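Local structure of carboxymuconolactone decarboxylase family protein (Methanocaldococcus jannaschii, 3D7I) at residues Asp40-Lys45 with Leu72-Glu77; Ile47-Val52 with Glu62-Ser67. The protein is probably an oxidoreductase with peroxiredoxin activity, possibly taking part in oxygen detoxification in a methanogenic archaeon. One frame throughout, in Å; residues are numbered along the deposited sequence. Where two conformers were deposited one is given.

Overall arrangement
Both contacts use helix 41-53, which lines up against helix 58-72 and the turn that follows it. Contact 2 (47-52 with 62-67) lies deep, its centre about 2 Å from the centre of the chain, and pairs two helices; contact 1 (40-45 with 72-77) lies at the surface, about 10 Å out, where the start of helix 41-53 meets the link into helix 76-90. In sequence, contact 2 falls between the two segments of contact 1. Contact 2 is packing by aliphatic groups and one glutamine amide, whereas contact 1 adds lysine chains and a water between Lys42 and Gly73. Lys45 CD, 4.0 Å from Gln64 OE1, joins the two, and both touch the second subunit.

Contact 1 of 2, residues Asp40-Lys45 with Leu72-Glu77; sequences DYKTQK and LGITKE
Leu72 packs its branched end against Tyr41, Lys42 and Lys45 at the start of helix 41-53. Leu72 CD2 does most of the touching: it lies 3.6 Å from Lys42 CA. The same methyl is 3.7 Å from Lys45 CG. Leu72 CD2 also lies 3.6 Å from Tyr41 CD2, meeting the ring obliquely. The ring swings over to the leucine because Tyr41 CG stands opposite the backbone N (chi1 -175°); Lys45 CG lies above one of its faces, near the rim, and Phe34 meets the ring edge-to-face. Beside this group, Ile74 CG1 packs 3.9 Å from Lys42 CG.

The segments are the start of helix 41-53 and the turn between helices 58-72 and 76-90, within the all-helical AhpD-like fold. Gly73, with positive phi, is the first residue to leave helical backbone angles after helix 58-72, and Thr75 N-caps helix 76-90.

The extended Lys42 chain carries NZ to a salt bridge with Glu78 and to a water 3.1 Å from NZ, which donates to Gly73 O. Within 40-45, Asp40 N-caps the helix: OD1 accepts from Thr43 N at 2.9 Å (N-H...O 162°), and from Thr43 OG1, which comes from above the carboxylate plane.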
loop_
_atom_site.group_PDB
_atom_site.type_symbol
_atom_site.label_atom_id
_atom_site.label_comp_id
_atom_site.label_asym_id
_atom_site.label_seq_id
_atom_site.Cartn_x
_atom_site.Cartn_y
_atom_site.Cartn_z
ATOM N N ASP B 40 6.642 1.078 26.757
ATOM C CA ASP B 40 5.384 0.986 27.488
ATOM C C ASP B 40 4.192 1.011 26.538
ATOM O O ASP B 40 4.335 1.192 25.337
ATOM C CB ASP B 40 5.307 2.044 28.605
ATOM C CG ASP B 40 5.265 3.468 28.102
ATOM O OD1 ASP B 40 4.977 3.754 26.913
ATOM O OD2 ASP B 40 5.528 4.349 28.948
ATOM N N TYR B 41 3.021 0.752 27.085
ATOM C CA TYR B 41 1.818 0.624 26.280
ATOM C C TYR B 41 1.479 1.917 25.536
ATOM O O TYR B 41 1.104 1.897 24.359
ATOM C CB TYR B 41 0.680 0.262 27.230
ATOM C CG TYR B 41 -0.649 -0.045 26.609
ATOM C CD1 TYR B 41 -0.756 -0.804 25.453
ATOM C CD2 TYR B 41 -1.829 0.379 27.228
ATOM C CE1 TYR B 41 -2.000 -1.109 24.915
ATOM C CE2 TYR B 41 -3.062 0.083 26.699
ATOM C CZ TYR B 41 -3.146 -0.668 25.554
ATOM O OH TYR B 41 -4.382 -0.975 25.033
ATOM N N LYS B 42 1.613 3.040 26.224
ATOM C CA LYS B 42 1.394 4.344 25.564
ATOM C C LYS B 42 2.241 4.514 24.305
ATOM O O LYS B 42 1.730 4.933 23.265
ATOM C CB LYS B 42 1.653 5.485 26.529
ATOM C CG LYS B 42 1.436 6.884 25.965
ATOM C CD LYS B 42 1.863 7.946 26.986
ATOM C CE LYS B 42 1.517 9.358 26.521
ATOM N NZ LYS B 42 1.879 10.386 27.541
ATOM N N THR B 43 3.525 4.211 24.408
ATOM C CA THR B 43 4.431 4.326 23.264
ATOM C C THR B 43 4.006 3.422 22.115
ATOM O O THR B 43 3.987 3.832 20.966
ATOM C CB THR B 43 5.890 4.040 23.647
ATOM O OG1 THR B 43 6.301 4.981 24.640
ATOM C CG2 THR B 43 6.818 4.164 22.446
ATOM N N GLN B 44 3.657 2.185 22.436
ATOM C CA GLN B 44 3.177 1.266 21.433
ATOM C C GLN B 44 1.869 1.717 20.770
ATOM O O GLN B 44 1.705 1.523 19.583
ATOM C CB GLN B 44 3.000 -0.126 22.019
ATOM C CG GLN B 44 4.273 -0.810 22.378
ATOM C CD GLN B 44 4.020 -2.216 22.837
ATOM O OE1 GLN B 44 3.339 -2.410 23.837
ATOM N NE2 GLN B 44 4.577 -3.205 22.119
ATOM N N LYS B 45 0.948 2.273 21.539
ATOM C CA LYS B 45 -0.296 2.789 20.966
ATOM C C LYS B 45 -0.058 3.996 20.053
ATOM O O LYS B 45 -0.725 4.136 19.038
ATOM C CB LYS B 45 -1.302 3.143 22.070
ATOM C CG LYS B 45 -1.983 1.900 22.600
ATOM C CD LYS B 45 -3.040 1.361 21.623
ATOM C CE LYS B 45 -3.609 0.048 22.162
ATOM N NZ LYS B 45 -4.633 -0.573 21.268
ATOM N N LEU B 72 -6.008 5.553 27.302
ATOM C CA LEU B 72 -4.684 5.904 27.827
ATOM C C LEU B 72 -4.507 7.377 28.192
ATOM O O LEU B 72 -3.464 7.766 28.709
ATOM C CB LEU B 72 -3.593 5.494 26.814
ATOM C CG LEU B 72 -3.478 4.010 26.435
ATOM C CD1 LEU B 72 -4.553 3.597 25.423
ATOM C CD2 LEU B 72 -2.100 3.677 25.877
ATOM N N GLY B 73 -5.482 8.225 27.906
ATOM C CA GLY B 73 -5.296 9.652 28.169
ATOM C C GLY B 73 -4.282 10.337 27.254
ATOM O O GLY B 73 -3.724 11.395 27.592
ATOM N N ILE B 74 -4.041 9.749 26.087
ATOM C CA ILE B 74 -3.161 10.381 25.082
ATOM C C ILE B 74 -3.805 11.714 24.636
ATOM O O ILE B 74 -5.026 11.784 24.496
ATOM C CB ILE B 74 -2.874 9.386 23.938
ATOM C CG1 ILE B 74 -1.821 8.359 24.415
ATOM C CG2 ILE B 74 -2.423 10.122 22.648
ATOM C CD1 ILE B 74 -1.628 7.135 23.527
ATOM N N THR B 75 -3.009 12.775 24.472
ATOM C CA THR B 75 -3.563 14.095 24.096
ATOM C C THR B 75 -3.605 14.319 22.591
ATOM O O THR B 75 -2.899 13.653 21.846
ATOM C CB THR B 75 -2.786 15.275 24.694
ATOM O OG1 THR B 75 -1.451 15.271 24.207
ATOM C CG2 THR B 75 -2.815 15.252 26.324
ATOM N N LYS B 76 -4.392 15.296 22.145
ATOM C CA LYS B 76 -4.373 15.641 20.723
ATOM C C LYS B 76 -2.990 16.174 20.328
ATOM O O LYS B 76 -2.534 15.891 19.215
ATOM C CB LYS B 76 -5.460 16.653 20.366
ATOM C CG LYS B 76 -6.891 16.121 20.465
ATOM C CD LYS B 76 -7.869 17.106 19.812
ATOM C CE LYS B 76 -9.231 16.472 19.553
ATOM N NZ LYS B 76 -10.030 17.300 18.592
ATOM N N GLU B 77 -2.301 16.880 21.242
ATOM C CA GLU B 77 -0.940 17.359 20.977
ATOM C C GLU B 77 0.049 16.200 20.752
ATOM O O GLU B 77 0.897 16.256 19.872
ATOM C CB GLU B 77 -0.426 18.239 22.126
ATOM C CG GLU B 77 0.913 18.926 21.801
ATOM C CD GLU B 77 1.417 19.824 22.936
ATOM O OE1 GLU B 77 1.173 19.490 24.129
ATOM O OE2 GLU B 77 2.049 20.860 22.612
HETATM O O HOH W 1 -0.914 11.837 27.639
#

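Contact 2 of 2, residues Ile47-Val52 with Glu62-Ser67; sequences IAIGIV and EKQMKS
Gln64 lays its bent side chain over Ala48, the carboxamide resting against the methyl group with OE1 3.7 Å from Ala48 CB. The contact belongs to an antiparallel helix pair, 41-53 with 58-72, joined by a short connection in the all-helical AhpD-like fold. The axes of the two short segments run at 163° to each other and come within 9.4 Å, and the backbones are nearest at Ile49 and Gln64, whose CA atoms are 5.9 Å apart.

Each part of Gln64 has its own neighbour. CB sits 4.1 Å from Ile49 CG1, and CG lies 3.9 Å from Val52 CG2, the branch beside that valine's backbone N, with the two side chains crossing at about a right angle. A turn at chi2 (-73°) then folds the amide back along helix 41-53, from Val52 to Ala48 one turn earlier. CD and NE2 are both 3.9 Å from Ala48 CB, so the methyl touches carbon, oxygen and nitrogen of the group alike.

Alongside, one residue on from Gln64, Ile49 CG2 lies 4.2 Å from CG of Met65, a selenomethionine, the two side chains crossing at about a right angle. Ile79 of helix 76-90 touches both of these residues, and Ala98, Ile101 and Leu102 of helix 92-104 also pack on Met65, which puts this pair in the hydrophobic core of the subunit. Ala48 also packs on Val85 of the second subunit, and Ile47 on Ile47 of that subunit, so the helix also faces a neighbouring subunit of the six-chain assembly.

Gln64 OE1 is buried here without a polar partner in the model, the methyl of Ala48 being its nearest neighbour on segment 47-52.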
loop_
_atom_site.group_PDB
_atom_site.type_symbol
_atom_site.label_atom_id
_atom_site.label_comp_id
_atom_site.label_asym_id
_atom_site.label_seq_id
_atom_site.Cartn_x
_atom_site.Cartn_y
_atom_site.Cartn_z
ATOM N N ILE B 47 2.686 4.385 18.290
ATOM C CA ILE B 47 3.180 3.716 17.106
ATOM C C ILE B 47 2.028 3.171 16.254
ATOM O O ILE B 47 2.022 3.328 15.035
ATOM C CB ILE B 47 4.175 2.596 17.491
ATOM C CG1 ILE B 47 5.456 3.188 18.098
ATOM C CG2 ILE B 47 4.539 1.701 16.268
ATOM C CD1 ILE B 47 6.288 2.161 18.911
ATOM N N ALA B 48 1.044 2.547 16.914
ATOM C CA ALA B 48 -0.113 1.994 16.206
ATOM C C ALA B 48 -0.862 3.109 15.459
ATOM O O ALA B 48 -1.261 2.935 14.314
ATOM C CB ALA B 48 -1.050 1.237 17.188
ATOM N N ILE B 49 -1.038 4.259 16.110
ATOM C CA ILE B 49 -1.681 5.418 15.461
ATOM C C ILE B 49 -0.914 5.806 14.223
ATOM O O ILE B 49 -1.501 6.006 13.174
ATOM C CB ILE B 49 -1.828 6.625 16.416
ATOM C CG1 ILE B 49 -2.831 6.326 17.533
ATOM C CG2 ILE B 49 -2.321 7.901 15.661
ATOM C CD1 ILE B 49 -2.682 7.248 18.733
ATOM N N GLY B 50 0.417 5.925 14.352
ATOM C CA GLY B 50 1.266 6.250 13.216
ATOM C C GLY B 50 1.088 5.317 12.035
ATOM O O GLY B 50 0.967 5.742 10.883
ATOM N N ILE B 51 1.080 4.017 12.316
ATOM C CA ILE B 51 0.977 3.034 11.267
ATOM C C ILE B 51 -0.364 3.134 10.567
ATOM O O ILE B 51 -0.426 3.148 9.345
ATOM C CB ILE B 51 1.204 1.595 11.787
ATOM C CG1 ILE B 51 2.671 1.413 12.224
ATOM C CG2 ILE B 51 0.830 0.539 10.717
ATOM C CD1 ILE B 51 2.968 0.157 13.028
ATOM N N VAL B 52 -1.444 3.152 11.335
ATOM C CA VAL B 52 -2.798 3.216 10.768
ATOM C C VAL B 52 -3.008 4.528 10.004
ATOM O O VAL B 52 -3.613 4.562 8.918
ATOM C CB VAL B 52 -3.850 3.077 11.880
ATOM C CG1 VAL B 52 -5.266 3.205 11.309
ATOM C CG2 VAL B 52 -3.692 1.714 12.605
ATOM N N GLU B 62 -9.713 7.021 13.027
ATOM C CA GLU B 62 -10.590 7.606 14.061
ATOM C C GLU B 62 -10.673 6.717 15.320
ATOM O O GLU B 62 -10.580 7.211 16.450
ATOM C CB GLU B 62 -11.982 7.880 13.487
ATOM C CG GLU B 62 -12.921 8.645 14.440
ATOM N N LYS B 63 -10.805 5.407 15.116
ATOM C CA LYS B 63 -10.920 4.446 16.224
ATOM C C LYS B 63 -9.637 4.306 17.031
ATOM O O LYS B 63 -9.688 4.258 18.268
ATOM C CB LYS B 63 -11.350 3.068 15.695
ATOM N N GLN B 64 -8.480 4.242 16.363
ATOM C CA GLN B 64 -7.216 4.185 17.099
ATOM C C GLN B 64 -7.044 5.447 17.925
ATOM O O GLN B 64 -6.609 5.383 19.064
ATOM C CB GLN B 64 -5.981 3.993 16.185
ATOM C CG GLN B 64 -5.562 2.531 15.898
ATOM C CD GLN B 64 -4.912 1.810 17.084
ATOM O OE1 GLN B 64 -4.419 2.429 18.028
ATOM N NE2 GLN B 64 -4.899 0.490 17.022
HETATM N N MSE B 65 -7.344 6.605 17.337
HETATM C CA MSE B 65 -7.150 7.861 18.027
HETATM C C MSE B 65 -8.092 7.965 19.224
HETATM O O MSE B 65 -7.668 8.334 20.331
HETATM C CB MSE B 65 -7.391 9.034 17.076
HETATM C CG MSE B 65 -6.274 9.197 16.018
HETATM SE SE MSE B 65 -6.612 10.774 15.020
HETATM C CE MSE B 65 -5.060 10.685 13.858
ATOM N N LYS B 66 -9.363 7.632 18.988
ATOM C CA LYS B 66 -10.402 7.727 20.033
ATOM C C LYS B 66 -10.055 6.837 21.220
ATOM O O LYS B 66 -10.065 7.286 22.362
ATOM C CB LYS B 66 -11.778 7.345 19.474
ATOM C CG LYS B 66 -12.456 8.439 18.689
ATOM N N SER B 67 -9.730 5.584 20.941
ATOM C CA SER B 67 -9.369 4.625 21.987
ATOM C C SER B 67 -8.135 5.062 22.766
ATOM O O SER B 67 -8.093 4.958 23.980
ATOM C CB SER B 67 -9.148 3.231 21.394
ATOM O OG SER B 67 -8.178 3.251 20.360
#